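Local structure of hydrolase, alpha/beta hydrolase FOLD family (Staphylococcus aureus, 2XMZ) at residues Q17-H23 with H44-L50. The protein catalyses a lyase step of menaquinone biosynthesis, forming 2-succinyl-6-hydroxy-2,4-cyclohexadiene-1-carboxylate on an alpha/beta hydrolase scaffold. Numbering follows the deposited sequence.
Sequences QVLVFLH and HVITIDL
Strands 17-22 and 44-48 are the two parallel strands of a beta-alpha-beta unit, linked through helix 36-40, and Val18 to Phe21 pair in order with His44 to Thr47. Parallel pairing makes the acceptors alternate between strands: Leu19 N donates to His44 O, Ile46 N to Leu19 O, and Phe21 N to Ile46 O at 2.8 Å. The last strand-to-strand bond, from Ile48 N, reaches Phe21 O at 3.2 Å, where the strands begin to part. A water bridges the two strands here, donating to Phe21 O and to Ile48 O.

On one face of the sheet, aliphatic groups pack against one another. Ile46 CD1 lies 3.6 Å from Val18 CG1 and also meets Val20 CG2, while Ile48 CD1 presses on Val20 CG1 at 3.5 Å. Leu22 runs alongside Ile48 and points the same way, its CD2 touching Ile48 CB. The other face carries Phe21, whose ring takes Val45 CG1 at its edge, 3.7 Å from CD2; Tyr32 and Phe88 also meet this ring.

Beyond the strand ends, a side-chain to backbone bond joins the segments. In His23 a chi1 of 58° sets CG between the two main-chain branches, which swings the imidazole across to the other segment. There NE2 accepts a nearly straight bond from Leu50 N (2.8 Å, 173° at the hydrogen), the donor lying 16° out of the ring plane. Leu50 CD1 lies above one ring face, displaced from its centre. Asp49, close by, is held instead by Ser29 and the amide of Glu55. Leu50 also packs on Met92, within the probable nucleophile elbow, and on Val96 further along helix 92-103. Carboxyl ends of strands are the usual site of catalytic residues in the alpha/beta hydrolase fold.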
loop_
_atom_site.group_PDB
_atom_site.type_symbol
_atom_site.label_atom_id
_atom_site.label_comp_id
_atom_site.label_asym_id
_atom_site.label_seq_id
_atom_site.Cartn_x
_atom_site.Cartn_y
_atom_site.Cartn_z
ATOM N N GLN A 17 5.519 6.076 19.209
ATOM C CA GLN A 17 5.016 6.154 17.845
ATOM C C GLN A 17 5.585 5.025 16.983
ATOM O O GLN A 17 6.806 4.809 16.937
ATOM C CB GLN A 17 5.293 7.530 17.213
ATOM C CG GLN A 17 4.742 8.744 17.985
ATOM C CD GLN A 17 3.226 8.885 17.928
ATOM O OE1 GLN A 17 2.569 9.002 18.964
ATOM N NE2 GLN A 17 2.670 8.902 16.724
ATOM N N VAL A 18 4.692 4.284 16.333
ATOM C CA VAL A 18 5.118 3.228 15.430
ATOM C C VAL A 18 4.471 3.483 14.078
ATOM O O VAL A 18 3.254 3.667 13.997
ATOM C CB VAL A 18 4.756 1.828 15.964
ATOM C CG1 VAL A 18 5.275 0.736 15.014
ATOM C CG2 VAL A 18 5.335 1.625 17.345
ATOM N N LEU A 19 5.292 3.545 13.033
ATOM C CA LEU A 19 4.807 3.764 11.676
ATOM C C LEU A 19 4.928 2.452 10.900
ATOM O O LEU A 19 6.022 1.892 10.794
ATOM C CB LEU A 19 5.617 4.896 11.016
ATOM C CG LEU A 19 5.390 5.254 9.546
ATOM C CD1 LEU A 19 3.957 5.662 9.228
ATOM C CD2 LEU A 19 6.362 6.367 9.125
ATOM N N VAL A 20 3.796 1.966 10.391
ATOM C CA VAL A 20 3.695 0.643 9.795
ATOM C C VAL A 20 3.467 0.820 8.301
ATOM O O VAL A 20 2.457 1.404 7.893
ATOM C CB VAL A 20 2.548 -0.188 10.406
ATOM C CG1 VAL A 20 2.494 -1.584 9.784
ATOM C CG2 VAL A 20 2.698 -0.301 11.958
ATOM N N PHE A 21 4.420 0.321 7.499
ATOM C CA PHE A 21 4.370 0.482 6.043
ATOM C C PHE A 21 3.866 -0.765 5.343
ATOM O O PHE A 21 4.417 -1.869 5.535
ATOM C CB PHE A 21 5.756 0.780 5.467
ATOM C CG PHE A 21 6.224 2.174 5.706
ATOM C CD1 PHE A 21 5.875 3.191 4.835
ATOM C CD2 PHE A 21 7.047 2.463 6.791
ATOM C CE1 PHE A 21 6.314 4.497 5.047
ATOM C CE2 PHE A 21 7.528 3.758 6.994
ATOM C CZ PHE A 21 7.146 4.781 6.135
ATOM N N LEU A 22 2.865 -0.566 4.494
ATOM C CA LEU A 22 2.392 -1.594 3.552
ATOM C C LEU A 22 2.717 -1.203 2.114
ATOM O O LEU A 22 2.465 -0.077 1.695
ATOM C CB LEU A 22 0.867 -1.833 3.704
ATOM C CG LEU A 22 0.335 -2.158 5.106
ATOM C CD1 LEU A 22 -1.197 -2.400 5.079
ATOM C CD2 LEU A 22 1.074 -3.364 5.706
ATOM N N HIS A 23 3.287 -2.147 1.364
ATOM C CA HIS A 23 3.754 -1.906 0.001
ATOM C C HIS A 23 2.629 -2.174 -1.009
ATOM O O HIS A 23 1.512 -2.534 -0.630
ATOM C CB HIS A 23 4.916 -2.864 -0.297
ATOM C CG HIS A 23 4.527 -4.303 -0.126
ATOM N ND1 HIS A 23 3.955 -5.037 -1.139
ATOM C CD2 HIS A 23 4.556 -5.114 0.958
ATOM C CE1 HIS A 23 3.662 -6.247 -0.692
ATOM N NE2 HIS A 23 4.015 -6.319 0.581
ATOM N N HIS A 44 9.442 4.510 15.651
ATOM C CA HIS A 44 9.612 3.084 15.389
ATOM C C HIS A 44 9.001 2.802 14.024
ATOM O O HIS A 44 7.970 3.374 13.670
ATOM C CB HIS A 44 8.913 2.228 16.440
ATOM C CG HIS A 44 9.445 2.419 17.826
ATOM N ND1 HIS A 44 10.721 2.059 18.189
ATOM C CD2 HIS A 44 8.855 2.915 18.940
ATOM C CE1 HIS A 44 10.900 2.331 19.471
ATOM N NE2 HIS A 44 9.783 2.849 19.950
ATOM N N VAL A 45 9.643 1.931 13.258
ATOM C CA VAL A 45 9.130 1.606 11.918
ATOM C C VAL A 45 8.963 0.109 11.771
ATOM O O VAL A 45 9.862 -0.656 12.126
ATOM C CB VAL A 45 10.038 2.151 10.762
ATOM C CG1 VAL A 45 9.550 1.623 9.394
ATOM C CG2 VAL A 45 10.103 3.687 10.772
ATOM N N ILE A 46 7.808 -0.290 11.234
ATOM C CA ILE A 46 7.550 -1.662 10.857
ATOM C C ILE A 46 7.243 -1.702 9.366
ATOM O O ILE A 46 6.517 -0.865 8.836
ATOM C CB ILE A 46 6.342 -2.270 11.614
ATOM C CG1 ILE A 46 6.643 -2.352 13.109
ATOM C CG2 ILE A 46 5.994 -3.674 11.075
ATOM C CD1 ILE A 46 5.409 -2.653 13.958
ATOM N N THR A 47 7.812 -2.685 8.684
ATOM C CA THR A 47 7.409 -2.943 7.322
ATOM C C THR A 47 6.829 -4.329 7.341
ATOM O O THR A 47 7.331 -5.191 8.070
ATOM C CB THR A 47 8.589 -2.861 6.339
ATOM O OG1 THR A 47 9.589 -3.801 6.708
ATOM C CG2 THR A 47 9.181 -1.435 6.297
ATOM N N ILE A 48 5.781 -4.534 6.544
ATOM C CA ILE A 48 5.118 -5.821 6.431
ATOM C C ILE A 48 4.993 -6.178 4.942
ATOM O O ILE A 48 4.511 -5.377 4.125
ATOM C CB ILE A 48 3.710 -5.802 7.068
ATOM C CG1 ILE A 48 3.778 -5.345 8.534
ATOM C CG2 ILE A 48 3.052 -7.201 6.970
ATOM C CD1 ILE A 48 2.366 -5.055 9.155
ATOM N N ASP A 49 5.450 -7.374 4.623
ATOM C CA ASP A 49 5.215 -7.984 3.329
ATOM C C ASP A 49 3.839 -8.642 3.322
ATOM O O ASP A 49 3.548 -9.477 4.170
ATOM C CB ASP A 49 6.295 -9.023 3.034
ATOM C CG ASP A 49 7.597 -8.397 2.597
ATOM O OD1 ASP A 49 7.599 -7.184 2.315
ATOM O OD2 ASP A 49 8.622 -9.104 2.552
ATOM N N LEU A 50 3.009 -8.261 2.367
ATOM C CA LEU A 50 1.644 -8.757 2.288
ATOM C C LEU A 50 1.644 -10.149 1.622
ATOM O O LEU A 50 2.652 -10.550 1.000
ATOM C CB LEU A 50 0.749 -7.736 1.546
ATOM C CG LEU A 50 0.526 -6.431 2.355
ATOM C CD1 LEU A 50 0.059 -5.255 1.484
ATOM C CD2 LEU A 50 -0.453 -6.685 3.519
HETATM O O HOH W 1 5.815 -2.841 3.201
#